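Local coordinates for protein 4-hydroxybenzoyl-CoA thioesterase (Bacillus halodurans, PDB 5WH9) that probably hydrolyses the thioester bond of gentisyl-coenzyme A, as a member of the hotdog-fold 4-hydroxybenzoyl-CoA thioesterase family, at residues Val74-Ser79 with His92-Gln97; Ala60-Lys65 with Val100-His105; Val10-Thr15 with Leu68-His73; Gly54-Glu59 with Lys107-Asn112. All coordinates share one frame; numbering follows the deposited sequence.

Contact 1. Residues Val74-Ser79 with His92-Gln97; sequences VFIRTS and HHFIKQ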
loop_
_atom_site.group_PDB
_atom_site.type_symbol
_atom_site.label_atom_id
_atom_site.label_comp_id
_atom_site.label_asym_id
_atom_site.label_seq_id
_atom_site.Cartn_x
_atom_site.Cartn_y
_atom_site.Cartn_z
ATOM N N VAL B 74 3.922 -15.606 -10.099
ATOM C CA VAL B 74 4.503 -14.761 -11.126
ATOM C C VAL B 74 5.967 -14.696 -10.851
ATOM O O VAL B 74 6.402 -14.877 -9.710
ATOM C CB VAL B 74 3.896 -13.306 -11.080
ATOM C CG1 VAL B 74 4.242 -12.524 -12.333
ATOM C CG2 VAL B 74 2.391 -13.352 -10.912
ATOM N N PHE B 75 6.746 -14.453 -11.887
ATOM C CA PHE B 75 8.137 -14.079 -11.667
ATOM C C PHE B 75 8.556 -12.972 -12.642
ATOM O O PHE B 75 7.916 -12.751 -13.670
ATOM C CB PHE B 75 9.071 -15.297 -11.680
ATOM C CG PHE B 75 9.234 -15.954 -13.039
ATOM C CD1 PHE B 75 10.165 -15.467 -13.951
ATOM C CD2 PHE B 75 8.490 -17.077 -13.381
ATOM C CE1 PHE B 75 10.341 -16.075 -15.193
ATOM C CE2 PHE B 75 8.654 -17.697 -14.624
ATOM C CZ PHE B 75 9.585 -17.190 -15.538
ATOM N N ILE B 76 9.584 -12.228 -12.275
ATOM C CA ILE B 76 10.056 -11.171 -13.135
ATOM C C ILE B 76 11.446 -11.519 -13.629
ATOM O O ILE B 76 12.291 -11.940 -12.846
ATOM C CB ILE B 76 10.125 -9.819 -12.399
ATOM C CG1 ILE B 76 8.720 -9.279 -12.127
ATOM C CG2 ILE B 76 10.915 -8.838 -13.226
ATOM C CD1 ILE B 76 8.677 -8.053 -11.192
ATOM N N ARG B 77 11.680 -11.338 -14.922
ATOM C CA ARG B 77 13.018 -11.484 -15.491
ATOM C C ARG B 77 13.650 -10.110 -15.621
ATOM O O ARG B 77 13.152 -9.265 -16.374
ATOM C CB ARG B 77 12.964 -12.128 -16.881
ATOM C CG ARG B 77 12.668 -13.608 -16.893
ATOM C CD ARG B 77 13.257 -14.303 -18.138
ATOM N NE ARG B 77 12.881 -15.711 -18.153
ATOM C CZ ARG B 77 11.848 -16.210 -18.828
ATOM N NH1 ARG B 77 11.101 -15.426 -19.596
ATOM N NH2 ARG B 77 11.576 -17.508 -18.749
ATOM N N THR B 78 14.748 -9.888 -14.905
ATOM C CA THR B 78 15.391 -8.589 -14.924
ATOM C C THR B 78 16.708 -8.670 -15.657
ATOM O O THR B 78 17.534 -9.524 -15.375
ATOM C CB THR B 78 15.615 -8.055 -13.511
ATOM O OG1 THR B 78 14.357 -7.977 -12.833
ATOM C CG2 THR B 78 16.227 -6.669 -13.550
ATOM N N SER B 79 16.886 -7.794 -16.632
ATOM C CA SER B 79 18.165 -7.674 -17.298
ATOM C C SER B 79 18.585 -6.212 -17.211
ATOM O O SER B 79 17.752 -5.345 -16.945
ATOM C CB SER B 79 18.057 -8.148 -18.742
ATOM O OG SER B 79 16.878 -7.665 -19.354
ATOM N N HIS B 92 12.338 -5.268 -16.989
ATOM C CA HIS B 92 11.607 -6.252 -16.198
ATOM C C HIS B 92 10.491 -6.826 -17.027
ATOM O O HIS B 92 9.693 -6.076 -17.592
ATOM C CB HIS B 92 10.978 -5.625 -14.949
ATOM C CG HIS B 92 11.973 -5.134 -13.950
ATOM N ND1 HIS B 92 12.103 -3.804 -13.624
ATOM C CD2 HIS B 92 12.898 -5.792 -13.215
ATOM C CE1 HIS B 92 13.050 -3.663 -12.714
ATOM N NE2 HIS B 92 13.545 -4.857 -12.444
ATOM N N HIS B 93 10.416 -8.153 -17.067
ATOM C CA HIS B 93 9.365 -8.842 -17.784
ATOM C C HIS B 93 8.589 -9.741 -16.834
ATOM O O HIS B 93 9.160 -10.653 -16.227
ATOM C CB HIS B 93 9.964 -9.693 -18.897
ATOM C CG HIS B 93 10.603 -8.901 -19.992
ATOM N ND1 HIS B 93 9.877 -8.143 -20.883
ATOM C CD2 HIS B 93 11.900 -8.775 -20.363
ATOM C CE1 HIS B 93 10.698 -7.574 -21.747
ATOM N NE2 HIS B 93 11.930 -7.944 -21.455
ATOM N N PHE B 94 7.290 -9.494 -16.721
ATOM C CA PHE B 94 6.426 -10.307 -15.877
ATOM C C PHE B 94 6.024 -11.550 -16.626
ATOM O O PHE B 94 5.487 -11.480 -17.752
ATOM C CB PHE B 94 5.179 -9.532 -15.451
ATOM C CG PHE B 94 5.489 -8.336 -14.619
ATOM C CD1 PHE B 94 6.090 -7.218 -15.195
ATOM C CD2 PHE B 94 5.204 -8.324 -13.259
ATOM C CE1 PHE B 94 6.395 -6.116 -14.425
ATOM C CE2 PHE B 94 5.506 -7.215 -12.477
ATOM C CZ PHE B 94 6.097 -6.117 -13.064
ATOM N N ILE B 95 6.317 -12.691 -16.009
ATOM C CA ILE B 95 5.968 -13.968 -16.583
ATOM C C ILE B 95 4.913 -14.672 -15.727
ATOM O O ILE B 95 5.098 -14.906 -14.539
ATOM C CB ILE B 95 7.208 -14.864 -16.803
ATOM C CG1 ILE B 95 8.051 -14.331 -17.957
ATOM C CG2 ILE B 95 6.787 -16.289 -17.161
ATOM C CD1 ILE B 95 9.049 -13.312 -17.569
ATOM N N LYS B 96 3.789 -14.970 -16.348
ATOM C CA LYS B 96 2.750 -15.769 -15.740
ATOM C C LYS B 96 2.394 -16.895 -16.703
ATOM O O LYS B 96 2.158 -16.650 -17.897
ATOM C CB LYS B 96 1.514 -14.912 -15.487
ATOM C CG LYS B 96 0.252 -15.711 -15.313
ATOM C CD LYS B 96 -0.916 -14.810 -15.009
ATOM C CE LYS B 96 -2.207 -15.356 -15.593
ATOM N NZ LYS B 96 -3.395 -14.670 -15.007
ATOM N N GLN B 97 2.374 -18.122 -16.181
ATOM C CA GLN B 97 2.004 -19.292 -16.962
ATOM C C GLN B 97 2.909 -19.393 -18.173
ATOM O O GLN B 97 2.459 -19.704 -19.270
ATOM C CB GLN B 97 0.537 -19.203 -17.391
ATOM C CG GLN B 97 -0.424 -19.070 -16.216
ATOM C CD GLN B 97 -1.878 -19.071 -16.649
ATOM O OE1 GLN B 97 -2.206 -18.655 -17.759
ATOM N NE2 GLN B 97 -2.755 -19.551 -15.777
#

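Contact 2. Residues Ala60-Lys65 with Val100-His105; sequences ATCQFK and VIASGH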
loop_
_atom_site.group_PDB
_atom_site.type_symbol
_atom_site.label_atom_id
_atom_site.label_comp_id
_atom_site.label_asym_id
_atom_site.label_seq_id
_atom_site.Cartn_x
_atom_site.Cartn_y
_atom_site.Cartn_z
ATOM N N ALA B 60 10.218 5.472 -14.975
ATOM C CA ALA B 60 9.728 4.098 -14.990
ATOM C C ALA B 60 8.496 3.921 -15.867
ATOM O O ALA B 60 7.598 4.760 -15.873
ATOM C CB ALA B 60 9.466 3.597 -13.569
ATOM N N THR B 61 8.459 2.811 -16.599
ATOM C CA THR B 61 7.431 2.563 -17.595
ATOM C C THR B 61 6.965 1.119 -17.518
ATOM O O THR B 61 7.762 0.211 -17.338
ATOM C CB THR B 61 7.970 2.794 -19.007
ATOM O OG1 THR B 61 8.774 3.978 -19.030
ATOM C CG2 THR B 61 6.826 2.947 -19.998
ATOM N N CYS B 62 5.673 0.898 -17.662
ATOM C CA CYS B 62 5.179 -0.456 -17.689
ATOM C C CYS B 62 4.034 -0.579 -18.684
ATOM O O CYS B 62 3.229 0.347 -18.890
ATOM C CB CYS B 62 4.767 -0.950 -16.286
ATOM S SG CYS B 62 4.790 -2.811 -16.111
ATOM N N GLN B 63 3.987 -1.742 -19.311
ATOM C CA GLN B 63 3.066 -1.997 -20.382
ATOM C C GLN B 63 2.338 -3.285 -20.018
ATOM O O GLN B 63 2.950 -4.343 -19.919
ATOM C CB GLN B 63 3.864 -2.148 -21.673
ATOM C CG GLN B 63 3.052 -2.139 -22.942
ATOM C CD GLN B 63 3.936 -2.237 -24.175
ATOM O OE1 GLN B 63 4.215 -3.334 -24.675
ATOM N NE2 GLN B 63 4.393 -1.088 -24.667
ATOM N N PHE B 64 1.031 -3.185 -19.819
ATOM C CA PHE B 64 0.234 -4.286 -19.297
ATOM C C PHE B 64 -0.492 -5.015 -20.426
ATOM O O PHE B 64 -1.296 -4.413 -21.132
ATOM C CB PHE B 64 -0.765 -3.740 -18.267
ATOM C CG PHE B 64 -0.146 -2.784 -17.283
ATOM C CD1 PHE B 64 -0.088 -1.426 -17.559
ATOM C CD2 PHE B 64 0.422 -3.248 -16.107
ATOM C CE1 PHE B 64 0.504 -0.539 -16.675
ATOM C CE2 PHE B 64 1.013 -2.368 -15.217
ATOM C CZ PHE B 64 1.048 -1.000 -15.508
ATOM N N LYS B 65 -0.209 -6.307 -20.592
ATOM C CA LYS B 65 -0.776 -7.081 -21.696
ATOM C C LYS B 65 -1.999 -7.865 -21.255
ATOM O O LYS B 65 -3.039 -7.820 -21.903
ATOM C CB LYS B 65 0.259 -8.040 -22.297
ATOM C CG LYS B 65 1.580 -7.371 -22.659
ATOM C CD LYS B 65 1.370 -6.029 -23.377
ATOM C CE LYS B 65 0.855 -6.229 -24.802
ATOM N NZ LYS B 65 1.192 -5.085 -25.702
ATOM N N VAL B 100 4.767 -13.740 -21.109
ATOM C CA VAL B 100 4.939 -12.341 -20.703
ATOM C C VAL B 100 3.605 -11.571 -20.682
ATOM O O VAL B 100 2.994 -11.319 -21.725
ATOM C CB VAL B 100 5.955 -11.583 -21.597
ATOM C CG1 VAL B 100 6.106 -10.156 -21.105
ATOM C CG2 VAL B 100 7.319 -12.281 -21.595
ATOM N N ILE B 101 3.159 -11.196 -19.493
ATOM C CA ILE B 101 1.881 -10.507 -19.351
ATOM C C ILE B 101 2.025 -9.020 -19.011
ATOM O O ILE B 101 1.034 -8.316 -18.831
ATOM C CB ILE B 101 1.002 -11.196 -18.289
ATOM C CG1 ILE B 101 1.702 -11.170 -16.921
ATOM C CG2 ILE B 101 0.684 -12.621 -18.717
ATOM C CD1 ILE B 101 1.647 -9.754 -16.238
ATOM N N ALA B 102 3.260 -8.551 -18.921
ATOM C CA ALA B 102 3.545 -7.139 -18.718
ATOM C C ALA B 102 5.044 -6.979 -18.836
ATOM O O ALA B 102 5.785 -7.909 -18.524
ATOM C CB ALA B 102 3.065 -6.678 -17.325
ATOM N N SER B 103 5.499 -5.816 -19.287
ATOM C CA SER B 103 6.934 -5.548 -19.332
ATOM C C SER B 103 7.235 -4.063 -19.205
ATOM O O SER B 103 6.567 -3.224 -19.799
ATOM C CB SER B 103 7.564 -6.124 -20.602
ATOM O OG SER B 103 6.901 -5.655 -21.764
ATOM N N GLY B 104 8.243 -3.739 -18.410
ATOM C CA GLY B 104 8.628 -2.363 -18.268
ATOM C C GLY B 104 10.101 -2.176 -18.059
ATOM O O GLY B 104 10.904 -3.096 -18.228
ATOM N N HIS B 105 10.469 -0.964 -17.683
ATOM C CA HIS B 105 11.845 -0.717 -17.303
ATOM C C HIS B 105 11.886 0.364 -16.250
ATOM O O HIS B 105 10.904 1.073 -16.022
ATOM C CB HIS B 105 12.706 -0.333 -18.519
ATOM C CG HIS B 105 12.306 0.952 -19.169
ATOM N ND1 HIS B 105 12.786 2.178 -18.755
ATOM C CD2 HIS B 105 11.468 1.204 -20.204
ATOM C CE1 HIS B 105 12.258 3.130 -19.504
ATOM N NE2 HIS B 105 11.457 2.565 -20.392
#

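Contact 3. Residues Val10-Thr15 with Leu68-His73; sequences VKFGDT and LLFADH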
loop_
_atom_site.group_PDB
_atom_site.type_symbol
_atom_site.label_atom_id
_atom_site.label_comp_id
_atom_site.label_asym_id
_atom_site.label_seq_id
_atom_site.Cartn_x
_atom_site.Cartn_y
_atom_site.Cartn_z
ATOM N N VAL B 10 0.577 -12.926 -6.113
ATOM C CA VAL B 10 -0.428 -11.893 -5.919
ATOM C C VAL B 10 -1.237 -12.095 -4.631
ATOM O O VAL B 10 -1.963 -13.091 -4.472
ATOM C CB VAL B 10 -1.388 -11.839 -7.122
ATOM C CG1 VAL B 10 -2.473 -10.819 -6.890
ATOM C CG2 VAL B 10 -0.616 -11.513 -8.384
ATOM N N LYS B 11 -1.094 -11.155 -3.707
ATOM C CA LYS B 11 -1.875 -11.164 -2.481
ATOM C C LYS B 11 -3.264 -10.597 -2.748
ATOM O O LYS B 11 -3.456 -9.749 -3.622
ATOM C CB LYS B 11 -1.208 -10.297 -1.411
ATOM C CG LYS B 11 0.271 -10.566 -1.237
ATOM C CD LYS B 11 0.576 -12.071 -1.186
ATOM C CE LYS B 11 2.049 -12.299 -0.989
ATOM N NZ LYS B 11 2.304 -13.683 -0.498
ATOM N N PHE B 12 -4.228 -11.059 -1.970
ATOM C CA PHE B 12 -5.563 -10.495 -1.989
ATOM C C PHE B 12 -5.504 -8.957 -1.948
ATOM O O PHE B 12 -6.197 -8.266 -2.703
ATOM C CB PHE B 12 -6.324 -11.039 -0.781
ATOM C CG PHE B 12 -7.741 -10.628 -0.741
ATOM C CD1 PHE B 12 -8.598 -10.977 -1.771
ATOM C CD2 PHE B 12 -8.223 -9.881 0.311
ATOM C CE1 PHE B 12 -9.916 -10.600 -1.739
ATOM C CE2 PHE B 12 -9.543 -9.494 0.340
ATOM C CZ PHE B 12 -10.390 -9.858 -0.690
ATOM N N GLY B 13 -4.652 -8.435 -1.077
ATOM C CA GLY B 13 -4.531 -7.008 -0.868
ATOM C C GLY B 13 -3.928 -6.228 -2.021
ATOM O O GLY B 13 -3.918 -4.992 -1.979
ATOM N N ASP B 14 -3.423 -6.943 -3.029
ATOM C CA ASP B 14 -2.893 -6.340 -4.249
ATOM C C ASP B 14 -3.990 -6.160 -5.285
ATOM O O ASP B 14 -3.763 -5.555 -6.337
ATOM C CB ASP B 14 -1.812 -7.223 -4.873
ATOM C CG ASP B 14 -0.590 -7.350 -3.998
ATOM O OD1 ASP B 14 -0.189 -6.329 -3.395
ATOM O OD2 ASP B 14 -0.038 -8.474 -3.905
ATOM N N THR B 15 -5.173 -6.699 -4.994
ATOM C CA THR B 15 -6.305 -6.567 -5.908
ATOM C C THR B 15 -7.150 -5.343 -5.545
ATOM O O THR B 15 -6.959 -4.718 -4.496
ATOM C CB THR B 15 -7.183 -7.838 -5.925
ATOM O OG1 THR B 15 -7.906 -7.953 -4.691
ATOM C CG2 THR B 15 -6.328 -9.075 -6.126
ATOM N N LEU B 68 -3.357 -9.770 -13.944
ATOM C CA LEU B 68 -2.994 -10.585 -12.798
ATOM C C LEU B 68 -4.162 -10.527 -11.822
ATOM O O LEU B 68 -4.811 -9.495 -11.680
ATOM C CB LEU B 68 -1.726 -10.049 -12.146
ATOM C CG LEU B 68 -0.427 -10.101 -12.955
ATOM C CD1 LEU B 68 0.742 -9.406 -12.256
ATOM C CD2 LEU B 68 -0.064 -11.543 -13.316
ATOM N N LEU B 69 -4.165 -11.717 -11.422
ATOM C CA LEU B 69 -5.305 -12.022 -10.573
ATOM C C LEU B 69 -4.828 -12.498 -9.215
ATOM O O LEU B 69 -3.676 -12.897 -9.058
ATOM C CB LEU B 69 -6.189 -13.083 -11.217
ATOM C CG LEU B 69 -6.757 -12.852 -12.619
ATOM C CD1 LEU B 69 -7.500 -14.113 -13.091
ATOM C CD2 LEU B 69 -7.682 -11.651 -12.651
ATOM N N PHE B 70 -5.716 -12.443 -8.233
ATOM C CA PHE B 70 -5.398 -12.938 -6.900
ATOM C C PHE B 70 -4.879 -14.380 -6.930
ATOM O O PHE B 70 -5.481 -15.270 -7.536
ATOM C CB PHE B 70 -6.617 -12.798 -5.984
ATOM C CG PHE B 70 -6.464 -13.476 -4.654
ATOM C CD1 PHE B 70 -5.279 -13.408 -3.955
ATOM C CD2 PHE B 70 -7.519 -14.186 -4.103
ATOM C CE1 PHE B 70 -5.149 -14.032 -2.733
ATOM C CE2 PHE B 70 -7.394 -14.806 -2.894
ATOM C CZ PHE B 70 -6.215 -14.730 -2.203
ATOM N N ALA B 71 -3.726 -14.576 -6.293
ATOM C CA ALA B 71 -3.091 -15.888 -6.100
ATOM C C ALA B 71 -2.240 -16.314 -7.274
ATOM O O ALA B 71 -1.603 -17.359 -7.226
ATOM C CB ALA B 71 -4.110 -16.987 -5.732
ATOM N N ASP B 72 -2.211 -15.507 -8.323
ATOM C CA ASP B 72 -1.320 -15.808 -9.433
ATOM C C ASP B 72 0.106 -15.978 -8.926
ATOM O O ASP B 72 0.540 -15.240 -8.040
ATOM C CB ASP B 72 -1.371 -14.717 -10.498
ATOM C CG ASP B 72 -2.500 -14.915 -11.461
ATOM O OD1 ASP B 72 -3.123 -15.999 -11.388
ATOM O OD2 ASP B 72 -2.760 -14.004 -12.282
ATOM N N HIS B 73 0.801 -16.985 -9.455
ATOM C CA HIS B 73 2.238 -17.132 -9.248
ATOM C C HIS B 73 2.885 -16.379 -10.392
ATOM O O HIS B 73 2.448 -16.497 -11.536
ATOM C CB HIS B 73 2.672 -18.595 -9.332
ATOM C CG HIS B 73 2.028 -19.483 -8.315
ATOM N ND1 HIS B 73 2.723 -20.019 -7.251
ATOM C CD2 HIS B 73 0.760 -19.948 -8.210
ATOM C CE1 HIS B 73 1.907 -20.770 -6.532
ATOM N NE2 HIS B 73 0.710 -20.742 -7.091
#

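Contact 4. Residues Gly54-Glu59 with Lys107-Asn112; sequences GFPIVE and KRVWAN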
loop_
_atom_site.group_PDB
_atom_site.type_symbol
_atom_site.label_atom_id
_atom_site.label_comp_id
_atom_site.label_asym_id
_atom_site.label_seq_id
_atom_site.Cartn_x
_atom_site.Cartn_y
_atom_site.Cartn_z
ATOM N N GLY B 54 22.021 4.646 -2.323
ATOM C CA GLY B 54 20.823 4.211 -3.018
ATOM C C GLY B 54 20.944 4.208 -4.531
ATOM O O GLY B 54 22.007 4.514 -5.086
ATOM N N PHE B 55 19.849 3.847 -5.195
ATOM C CA PHE B 55 19.800 3.766 -6.652
ATOM C C PHE B 55 18.428 4.258 -7.066
ATOM O O PHE B 55 17.618 3.505 -7.599
ATOM C CB PHE B 55 20.038 2.325 -7.130
ATOM C CG PHE B 55 19.558 1.294 -6.156
ATOM C CD1 PHE B 55 20.341 0.935 -5.076
ATOM C CD2 PHE B 55 18.301 0.729 -6.282
ATOM C CE1 PHE B 55 19.888 0.005 -4.147
ATOM C CE2 PHE B 55 17.844 -0.203 -5.359
ATOM C CZ PHE B 55 18.643 -0.563 -4.294
ATOM N N PRO B 56 18.165 5.543 -6.807
ATOM C CA PRO B 56 16.860 6.188 -6.993
ATOM C C PRO B 56 16.370 6.097 -8.430
ATOM O O PRO B 56 17.164 6.135 -9.363
ATOM C CB PRO B 56 17.147 7.645 -6.641
ATOM C CG PRO B 56 18.324 7.574 -5.737
ATOM C CD PRO B 56 19.170 6.489 -6.304
ATOM N N ILE B 57 15.059 6.011 -8.594
ATOM C CA ILE B 57 14.461 5.938 -9.908
ATOM C C ILE B 57 14.464 7.337 -10.526
ATOM O O ILE B 57 14.224 8.328 -9.829
ATOM C CB ILE B 57 13.020 5.435 -9.785
ATOM C CG1 ILE B 57 12.465 5.022 -11.140
ATOM C CG2 ILE B 57 12.126 6.499 -9.125
ATOM C CD1 ILE B 57 12.914 3.660 -11.544
ATOM N N VAL B 58 14.748 7.436 -11.821
ATOM C CA VAL B 58 14.535 8.712 -12.518
ATOM C C VAL B 58 13.351 8.631 -13.475
ATOM O O VAL B 58 12.724 9.647 -13.798
ATOM C CB VAL B 58 15.774 9.193 -13.280
ATOM C CG1 VAL B 58 16.790 9.762 -12.328
ATOM C CG2 VAL B 58 16.384 8.070 -14.019
ATOM N N GLU B 59 13.046 7.413 -13.914
ATOM C CA GLU B 59 11.965 7.185 -14.856
ATOM C C GLU B 59 11.515 5.720 -14.819
ATOM O O GLU B 59 12.328 4.830 -14.645
ATOM C CB GLU B 59 12.429 7.577 -16.262
ATOM C CG GLU B 59 11.366 7.474 -17.342
ATOM C CD GLU B 59 11.773 8.197 -18.616
ATOM O OE1 GLU B 59 12.994 8.427 -18.815
ATOM O OE2 GLU B 59 10.869 8.557 -19.408
ATOM N N LYS B 107 14.638 3.490 -15.271
ATOM C CA LYS B 107 15.905 4.200 -15.340
ATOM C C LYS B 107 16.305 4.595 -13.929
ATOM O O LYS B 107 15.531 5.233 -13.214
ATOM C CB LYS B 107 15.789 5.455 -16.194
ATOM C CG LYS B 107 17.128 6.166 -16.395
ATOM C CD LYS B 107 17.130 7.049 -17.650
ATOM C CE LYS B 107 18.451 7.802 -17.757
ATOM N NZ LYS B 107 18.608 8.557 -19.045
ATOM N N ARG B 108 17.503 4.205 -13.514
ATOM C CA ARG B 108 17.968 4.537 -12.172
ATOM C C ARG B 108 19.361 5.164 -12.178
ATOM O O ARG B 108 20.167 4.940 -13.084
ATOM C CB ARG B 108 17.950 3.303 -11.263
ATOM C CG ARG B 108 16.591 2.637 -11.080
ATOM C CD ARG B 108 16.726 1.433 -10.154
ATOM N NE ARG B 108 15.463 0.771 -9.839
ATOM C CZ ARG B 108 14.759 0.985 -8.728
ATOM N NH1 ARG B 108 15.189 1.858 -7.827
ATOM N NH2 ARG B 108 13.624 0.326 -8.518
ATOM N N VAL B 109 19.640 5.948 -11.148
ATOM C CA VAL B 109 20.946 6.557 -10.996
ATOM C C VAL B 109 21.539 6.057 -9.697
ATOM O O VAL B 109 20.907 5.265 -9.006
ATOM C CB VAL B 109 20.861 8.099 -10.990
ATOM C CG1 VAL B 109 20.360 8.594 -12.338
ATOM C CG2 VAL B 109 19.968 8.588 -9.867
ATOM N N TRP B 110 22.747 6.500 -9.367
ATOM C CA TRP B 110 23.358 6.136 -8.100
ATOM C C TRP B 110 23.496 7.384 -7.253
ATOM O O TRP B 110 23.947 8.416 -7.751
ATOM C CB TRP B 110 24.725 5.505 -8.333
ATOM C CG TRP B 110 25.130 4.555 -7.247
ATOM C CD1 TRP B 110 25.848 4.848 -6.125
ATOM C CD2 TRP B 110 24.831 3.153 -7.178
ATOM N NE1 TRP B 110 26.022 3.719 -5.367
ATOM C CE2 TRP B 110 25.405 2.665 -5.989
ATOM C CE3 TRP B 110 24.136 2.262 -8.013
ATOM C CZ2 TRP B 110 25.309 1.324 -5.608
ATOM C CZ3 TRP B 110 24.036 0.930 -7.633
ATOM C CH2 TRP B 110 24.621 0.474 -6.442
ATOM N N ALA B 111 23.098 7.301 -5.985
ATOM C CA ALA B 111 23.153 8.458 -5.095
ATOM C C ALA B 111 23.673 8.113 -3.701
ATOM O O ALA B 111 23.734 6.933 -3.317
ATOM C CB ALA B 111 21.785 9.132 -4.999
ATOM N N ASN B 112 24.028 9.154 -2.946
ATOM C CA ASN B 112 24.552 8.988 -1.595
ATOM C C ASN B 112 23.890 9.912 -0.573
ATOM O O ASN B 112 22.978 10.672 -0.907
ATOM C CB ASN B 112 26.069 9.180 -1.584
ATOM C CG ASN B 112 26.707 8.681 -0.305
ATOM O OD1 ASN B 112 27.021 9.464 0.590
ATOM N ND2 ASN B 112 26.893 7.365 -0.206
#

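Contact 1. Residues Val74-Ser79 with His92-Gln97
The F75 ring lies against I95, whose CB sits over one face 3.8 Å from the ring centroid in a CH-pi contact, while CG of R77 fills a place at its edge. On the other face of the sheet, the F94 ring receives CG1 of I76 over one of its faces, 4.0 Å from the centroid, and V74 CG1 at its edge. These pairs belong to the antiparallel beta hairpin of strands 73-80 and 87-96, part of the curved sheet of the hotdog fold. F75 owes its reach to its first torsion: CG stands between the backbone N and the carbonyl carbon (chi1 69°), which swings the ring across to the neighbouring strand until CZ is 3.4 Å from I95 CG2. Beyond it R77 crosses I95 at about a right angle, its NH1 3.6 Å from I95 CD1, and CE1 of F75 lies over one face of the guanidinium group. Cut back to an alanine, F75 would probably leave I95 CB and the R77 guanidinium without the ring they pack on. I76 and F94 run side by side, with I76 CD1 3.5 Å from F94 CE2. Their side of the hairpin looks toward the long helix 25-40, where A33 touches T78 and Y26 meets F94 edge-to-face. Four backbone hydrogen bonds tie the strands, two at F75-I95 and two at R77-H93. The straightest runs from I95 N to F75 O, 2.8 Å long with 170° at the hydrogen.

Contact 2. Residues Ala60-Lys65 with Val100-His105
T61 N meets H105 O at 3.1 Å along a nearly straight line, 166° at the hydrogen. Further along, S103 N reaches Q63 O at 3.0 Å; the return bond from Q63 N to S103 O is weak, its N-H...O angle only 134°. Where the ladder ends, K65 N donates to I101 O over 2.9 Å. Together these bonds zip strand 57-64 to strand 99-111, two antiparallel strands of the hotdog sheet. The other edge of residues 60-63 pairs antiparallel with a strand of the second subunit, so the sheet runs on across the subunit interface. T61 and H105 lie side by side on one face, T61 OG1 3.3 Å from H105 NE2; the imidazole gets there because its CG is set between the backbone N and the carbonyl carbon (chi1 64°). The opposite face is apolar. Here the small CB of A102 lies 4.4 Å from C62 SG and 4.5 Å from F64 CD2, beneath helix 25-40, whose Y27 touches both C62 and F64 while Y26 rests on A102.

Contact 3. Residues Val10-Thr15 with Leu68-His73
V10 is clasped through both of its backbone polar atoms: its N donates to D72 O at 3.0 Å, and its O accepts from A71 N at 2.9 Å. D72 also steadies its own segment, OD2 taking the L69 amide from above the carboxylate plane and forming a salt bridge with K96. Within residues 10-15, the K11 amide is bound by D14 OD2, and F12 O receives two donors, T15 N and T15 OG1, the hydroxyl at 2.6 Å. K11 NZ finds its partner in Y6 of the third subunit. F70, its CG anti to the backbone N (chi1 171°), is thrown toward F12. The edge of F12 faces the F70 ring in a T-shaped pair with centroids 5.5 Å apart, and F12 CB lies over the same ring in a CH-pi contact. With a serine in place of F70, the edge of F12 would probably lose the ring it packs on, as would H35 of the third subunit. Isopropyl atoms of V10 close round L69 O, CB at 3.2 Å. The two bonds at V10 fasten the loop leading toward helix 25-40 onto a type II beta turn, L69 to D72, which enters strand 73-80 of the hotdog sheet.

Contact 4. Residues Gly54-Glu59 with Lys107-Asn112
R108 leaves the backbone with CG anti to the carbonyl carbon (chi1 -59°) and runs extended from CG to NE, which carries NH1 to the carbonyl of F55. The two segments form an antiparallel ladder of the hotdog sheet interrupted by a classic beta bulge, in which V58 and E59 both face K107. The hydrogen bond from R108 NH1 to F55 O is 2.9 Å long and lies in the guanidinium plane, while CD1 of I57 lies over one face, toward its rim. The F55 ring, twisted off a staggered position (chi1 30°), runs alongside R108 and sets its edge toward NH1, 3.7 Å from CD2. The remaining guanidinium nitrogens form salt bridges, NE with E106 and NH2 with D31 of helix 25-40, fixing the rotation of the group. K107 O accepts strongly from V58 N at 2.7 Å and weakly from E59 N, and K107 N returns a bond to E59 O. Packing is tight here, V58 CG2 lying 3.1 Å from K107 CG, and V58 CG1 also meets V109 CG1. Beyond the bulge V109 N bonds to P56 O, with P56 CG 3.9 Å from A111 CB. E59 pairs onward with a strand of the second subunit. At the far end G54 and A111 exchange two backbone bonds, and G54 O stands over one face of the W110 indole, 3.8 Å from its CG.

Overall arrangement
Contacts 1, 2 and 4 belong to a single antiparallel sheet, whereas contact 3 ties two loops together. Contact 1 is centred nearest the middle of the chain, about 10 Å between centres, turns an apolar side to helix 25-40 and meets no other chain. Contacts 2 and 4 share strands 57-64 and 99-111 and touch the second subunit; the former is a regular ladder, the latter bulged and with an arginine among acidic partners. Strands 87-96 and 99-111 join contacts 1 and 2, F94 N lying 2.8 Å from A102 O. Contact 3, the most peripheral, its centre about 18 Å from the centre of the chain, relies on turn and loop bonds and an aromatic pair, and meets the third and fourth subunits; its L68 CD2 packs 3.9 Å from V74 CG2 of contact 1.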